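Local coordinates for sugar ABC transporter substrate-binding protein (Treponema pallidum subsp. pallidum, PDB 5U2P), which probably binds a still unidentified ligand, perhaps a sugar, in the periplasm and delivers it to an ABC transporter, at residues S109-P121 against H341-A353. Sequence-based numbering, arbitrary orientation.
Sequences SKEAWIPDLLIPP and HKGLPAFRNTTSA
Ala-346 O is approached by two donors. Leu-118 N donates to it across the contact at 3.0 Å, with an N-H...O angle of 168° and the donor tilted from the carbonyl plane. Water 2 lies 2.8 Å from Ala-346 O, probably donating to it, and accepts from Ile-119 N. One carbonyl thus engages two successive amides of 109-121, one directly and one probably through water. Two residues further along, Arg-348 N gives a nearly straight bond of 2.8 Å to Asp-116 O. These two backbone bonds flank Leu-117 and Phe-347 and form a single isolated beta bridge between two segments without regular strands.

The Arg-348 side chain bends at chi3 (-60°) and returns to 109-121. Its NH2 bonds to Pro-115 O at 3.1 Å, with the acceptor close to the guanidinium plane. NH2 also donates to water 1, which probably donates to Leu-118 O. Leu-118 CD2 lies over one guanidinium face, and NH1 bonds outside the contact to Glu-368 O.

The Phe-347 ring receives Leu-117 CD2 over one face, a CH-pi contact 3.6 Å from the ring centroid. Trp-113 O and Asp-116 CB meet the ring edge. The indole contributes CE3, which lies 3.8 Å from Phe-347 CZ in an oblique approach. Both aromatic side chains also touch Leu-131 and Ala-329, so this apolar patch reaches strand 131-132 and helix 318-329. On the Leu-118 side, CD1 packs 3.9 Å from Pro-345 CG.

The contact joins the loop after helix 101-104 to the loop after helix 331-337. Its direct hydrogen bonds all end on main-chain carbonyls, and waters extend the polar network. Backbone bonds therefore fix how the loops pair, with Leu-117, Phe-347 and Trp-113 packed together beside them. Arg-348 ties the 3-10 segment 114-116, through Pro-115 O, to Glu-368.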
loop_
_atom_site.group_PDB
_atom_site.type_symbol
_atom_site.label_atom_id
_atom_site.label_comp_id
_atom_site.label_asym_id
_atom_site.label_seq_id
_atom_site.Cartn_x
_atom_site.Cartn_y
_atom_site.Cartn_z
ATOM N N SER A 109 -0.720 -21.370 0.625
ATOM C CA SER A 109 -1.751 -20.907 1.560
ATOM C C SER A 109 -1.846 -21.756 2.828
ATOM O O SER A 109 -2.351 -21.293 3.856
ATOM C CB SER A 109 -3.125 -20.894 0.878
ATOM O OG SER A 109 -3.161 -20.004 -0.233
ATOM N N LYS A 110 -1.399 -22.996 2.725
ATOM C CA LYS A 110 -1.467 -23.969 3.817
ATOM C C LYS A 110 -0.137 -24.164 4.540
ATOM O O LYS A 110 -0.029 -25.019 5.414
ATOM C CB LYS A 110 -1.945 -25.322 3.277
ATOM C CG LYS A 110 -3.251 -25.244 2.473
ATOM C CD LYS A 110 -3.632 -26.583 1.820
ATOM C CE LYS A 110 -2.736 -26.930 0.626
ATOM N NZ LYS A 110 -2.949 -26.032 -0.551
ATOM N N GLU A 111 0.891 -23.392 4.192
ATOM C CA GLU A 111 2.179 -23.545 4.859
ATOM C C GLU A 111 2.059 -23.078 6.308
ATOM O O GLU A 111 1.238 -22.204 6.642
ATOM C CB GLU A 111 3.283 -22.764 4.124
ATOM C CG GLU A 111 3.563 -23.272 2.710
ATOM C CD GLU A 111 3.910 -24.748 2.660
ATOM O OE1 GLU A 111 4.977 -25.121 3.174
ATOM O OE2 GLU A 111 3.120 -25.544 2.101
ATOM N N ALA A 112 2.874 -23.674 7.171
ATOM C CA ALA A 112 2.780 -23.434 8.609
ATOM C C ALA A 112 3.078 -22.007 9.019
ATOM O O ALA A 112 2.673 -21.588 10.098
ATOM C CB ALA A 112 3.715 -24.380 9.352
ATOM N N TRP A 113 3.778 -21.254 8.175
ATOM C CA TRP A 113 4.148 -19.879 8.520
ATOM C C TRP A 113 3.115 -18.825 8.100
ATOM O O TRP A 113 3.244 -17.659 8.463
ATOM C CB TRP A 113 5.515 -19.534 7.920
ATOM C CG TRP A 113 5.719 -19.938 6.475
ATOM C CD1 TRP A 113 6.307 -21.077 6.035
ATOM C CD2 TRP A 113 5.384 -19.182 5.302
ATOM N NE1 TRP A 113 6.351 -21.093 4.661
ATOM C CE2 TRP A 113 5.789 -19.940 4.189
ATOM C CE3 TRP A 113 4.771 -17.942 5.086
ATOM C CZ2 TRP A 113 5.581 -19.514 2.876
ATOM C CZ3 TRP A 113 4.575 -17.516 3.778
ATOM C CH2 TRP A 113 4.981 -18.303 2.693
ATOM N N ILE A 114 2.087 -19.224 7.348
ATOM C CA ILE A 114 1.073 -18.260 6.903
ATOM C C ILE A 114 0.423 -17.485 8.065
ATOM O O ILE A 114 0.204 -16.278 7.957
ATOM C CB ILE A 114 -0.001 -18.961 6.063
ATOM C CG1 ILE A 114 0.596 -19.419 4.732
ATOM C CG2 ILE A 114 -1.200 -18.057 5.809
ATOM C CD1 ILE A 114 1.024 -18.287 3.799
ATOM N N PRO A 115 0.128 -18.156 9.194
ATOM C CA PRO A 115 -0.446 -17.394 10.318
ATOM C C PRO A 115 0.465 -16.322 10.920
ATOM O O PRO A 115 -0.015 -15.456 11.656
ATOM C CB PRO A 115 -0.737 -18.483 11.360
ATOM C CG PRO A 115 -0.899 -19.721 10.572
ATOM C CD PRO A 115 0.042 -19.608 9.421
ATOM N N ASP A 116 1.756 -16.383 10.626
ATOM C CA ASP A 116 2.718 -15.425 11.164
ATOM C C ASP A 116 2.798 -14.156 10.301
ATOM O O ASP A 116 3.373 -13.149 10.709
ATOM C CB ASP A 116 4.098 -16.061 11.267
ATOM C CG ASP A 116 4.171 -17.157 12.314
ATOM O OD1 ASP A 116 3.446 -17.070 13.332
ATOM O OD2 ASP A 116 4.972 -18.097 12.116
ATOM N N LEU A 117 2.214 -14.195 9.111
ATOM C CA LEU A 117 2.179 -13.006 8.264
ATOM C C LEU A 117 1.277 -11.918 8.837
ATOM O O LEU A 117 0.196 -12.207 9.349
ATOM C CB LEU A 117 1.684 -13.363 6.868
ATOM C CG LEU A 117 2.589 -14.282 6.048
ATOM C CD1 LEU A 117 1.847 -14.730 4.810
ATOM C CD2 LEU A 117 3.877 -13.576 5.692
ATOM N N LEU A 118 1.696 -10.662 8.698
ATOM C CA LEU A 118 0.882 -9.551 9.157
ATOM C C LEU A 118 -0.298 -9.319 8.218
ATOM O O LEU A 118 -1.441 -9.180 8.666
ATOM C CB LEU A 118 1.731 -8.287 9.278
ATOM C CG LEU A 118 2.843 -8.376 10.333
ATOM C CD1 LEU A 118 3.788 -7.187 10.279
ATOM C CD2 LEU A 118 2.274 -8.525 11.731
ATOM N N ILE A 119 -0.005 -9.245 6.923
ATOM C CA ILE A 119 -1.010 -8.993 5.888
ATOM C C ILE A 119 -0.796 -10.009 4.760
ATOM O O ILE A 119 -0.069 -9.726 3.797
ATOM C CB ILE A 119 -0.921 -7.558 5.307
ATOM C CG1 ILE A 119 -0.773 -6.506 6.406
ATOM C CG2 ILE A 119 -2.149 -7.283 4.433
ATOM C CD1 ILE A 119 -0.397 -5.123 5.875
ATOM N N PRO A 120 -1.365 -11.213 4.901
ATOM C CA PRO A 120 -1.047 -12.233 3.893
ATOM C C PRO A 120 -1.403 -11.761 2.482
ATOM O O PRO A 120 -2.516 -11.277 2.263
ATOM C CB PRO A 120 -1.904 -13.436 4.315
ATOM C CG PRO A 120 -2.235 -13.211 5.739
ATOM C CD PRO A 120 -2.252 -11.726 5.959
ATOM N N PRO A 121 -0.456 -11.856 1.541
ATOM C CA PRO A 121 -0.793 -11.594 0.142
ATOM C C PRO A 121 -1.846 -12.556 -0.357
ATOM O O PRO A 121 -1.809 -13.743 -0.006
ATOM C CB PRO A 121 0.524 -11.822 -0.597
ATOM C CG PRO A 121 1.573 -11.829 0.466
ATOM C CD PRO A 121 0.934 -12.303 1.689
ATOM N N HIS A 341 17.244 -5.101 5.555
ATOM C CA HIS A 341 16.132 -4.805 4.671
ATOM C C HIS A 341 15.272 -3.693 5.247
ATOM O O HIS A 341 14.919 -3.725 6.425
ATOM C CB HIS A 341 15.302 -6.072 4.440
ATOM C CG HIS A 341 14.279 -5.935 3.356
ATOM N ND1 HIS A 341 14.617 -5.790 2.029
ATOM C CD2 HIS A 341 12.926 -5.917 3.405
ATOM C CE1 HIS A 341 13.517 -5.681 1.305
ATOM N NE2 HIS A 341 12.477 -5.759 2.116
ATOM N N LYS A 342 14.946 -2.713 4.406
ATOM C CA LYS A 342 14.143 -1.569 4.793
ATOM C C LYS A 342 12.658 -1.854 4.625
ATOM O O LYS A 342 12.251 -2.735 3.841
ATOM C CB LYS A 342 14.530 -0.348 3.953
ATOM C CG LYS A 342 16.021 -0.047 3.958
ATOM C CD LYS A 342 16.342 1.141 3.055
ATOM C CE LYS A 342 17.821 1.531 3.123
ATOM N NZ LYS A 342 18.158 2.657 2.195
ATOM N N GLY A 343 11.851 -1.105 5.362
ATOM C CA GLY A 343 10.413 -1.150 5.187
ATOM C C GLY A 343 9.740 -1.881 6.324
ATOM O O GLY A 343 10.384 -2.292 7.296
ATOM N N LEU A 344 8.425 -2.010 6.208
ATOM C CA LEU A 344 7.624 -2.652 7.227
ATOM C C LEU A 344 7.858 -4.166 7.196
ATOM O O LEU A 344 8.037 -4.750 6.124
ATOM C CB LEU A 344 6.139 -2.307 7.024
ATOM C CG LEU A 344 5.790 -0.826 7.266
ATOM C CD1 LEU A 344 4.367 -0.544 6.793
ATOM C CD2 LEU A 344 5.946 -0.456 8.727
ATOM N N PRO A 345 7.866 -4.809 8.374
ATOM C CA PRO A 345 8.104 -6.254 8.410
ATOM C C PRO A 345 6.994 -7.040 7.717
ATOM O O PRO A 345 5.866 -6.553 7.560
ATOM C CB PRO A 345 8.146 -6.569 9.913
ATOM C CG PRO A 345 7.293 -5.519 10.535
ATOM C CD PRO A 345 7.554 -4.277 9.717
ATOM N N ALA A 346 7.311 -8.263 7.322
ATOM C CA ALA A 346 6.324 -9.150 6.695
ATOM C C ALA A 346 5.671 -10.053 7.734
ATOM O O ALA A 346 4.510 -10.456 7.596
ATOM C CB ALA A 346 6.982 -9.990 5.622
ATOM N N PHE A 347 6.441 -10.363 8.772
ATOM C CA PHE A 347 6.027 -11.286 9.818
ATOM C C PHE A 347 5.916 -10.642 11.204
ATOM O O PHE A 347 6.583 -9.653 11.527
ATOM C CB PHE A 347 7.004 -12.473 9.887
ATOM C CG PHE A 347 6.935 -13.393 8.693
ATOM C CD1 PHE A 347 6.121 -14.515 8.708
ATOM C CD2 PHE A 347 7.686 -13.130 7.556
ATOM C CE1 PHE A 347 6.056 -15.353 7.613
ATOM C CE2 PHE A 347 7.626 -13.961 6.460
ATOM C CZ PHE A 347 6.806 -15.080 6.486
ATOM N N ARG A 348 5.033 -11.233 11.999
ATOM C CA ARG A 348 4.907 -10.968 13.432
ATOM C C ARG A 348 6.236 -11.110 14.183
ATOM O O ARG A 348 7.009 -12.028 13.916
ATOM C CB ARG A 348 3.901 -11.958 14.024
ATOM C CG ARG A 348 2.913 -11.402 15.008
ATOM C CD ARG A 348 1.824 -12.443 15.288
ATOM N NE ARG A 348 1.098 -12.816 14.073
ATOM C CZ ARG A 348 0.224 -12.024 13.462
ATOM N NH1 ARG A 348 -0.024 -10.821 13.959
ATOM N NH2 ARG A 348 -0.404 -12.430 12.364
ATOM N N ASN A 349 6.480 -10.210 15.140
ATOM C CA ASN A 349 7.602 -10.344 16.077
ATOM C C ASN A 349 8.973 -10.288 15.408
ATOM O O ASN A 349 9.877 -11.039 15.769
ATOM C CB ASN A 349 7.477 -11.650 16.864
ATOM C CG ASN A 349 6.140 -11.778 17.574
ATOM O OD1 ASN A 349 5.614 -10.797 18.109
ATOM N ND2 ASN A 349 5.578 -12.986 17.577
ATOM N N THR A 350 9.116 -9.394 14.438
ATOM C CA THR A 350 10.405 -9.104 13.828
ATOM C C THR A 350 11.071 -7.968 14.602
ATOM O O THR A 350 10.851 -6.789 14.315
ATOM C CB THR A 350 10.245 -8.715 12.357
ATOM O OG1 THR A 350 9.609 -9.798 11.655
ATOM C CG2 THR A 350 11.580 -8.442 11.716
ATOM N N THR A 351 11.875 -8.348 15.592
ATOM C CA THR A 351 12.456 -7.389 16.533
ATOM C C THR A 351 13.309 -6.312 15.865
ATOM O O THR A 351 13.303 -5.161 16.289
ATOM C CB THR A 351 13.322 -8.121 17.584
ATOM O OG1 THR A 351 14.492 -8.673 16.960
ATOM C CG2 THR A 351 12.535 -9.235 18.238
ATOM N N SER A 352 14.047 -6.688 14.825
ATOM C CA SER A 352 14.961 -5.771 14.151
ATOM C C SER A 352 14.269 -4.786 13.227
ATOM O O SER A 352 14.890 -3.818 12.777
ATOM C CB SER A 352 15.992 -6.566 13.359
ATOM O OG SER A 352 15.341 -7.405 12.419
ATOM N N ALA A 353 12.991 -5.025 12.928
ATOM C CA ALA A 353 12.230 -4.091 12.119
ATOM C C ALA A 353 11.746 -2.969 13.023
ATOM O O ALA A 353 11.103 -3.207 14.042
ATOM C CB ALA A 353 11.050 -4.785 11.420
HETATM O O HOH W 1 -2.396 -10.554 10.865
HETATM O O HOH W 2 2.600 -9.720 5.640
#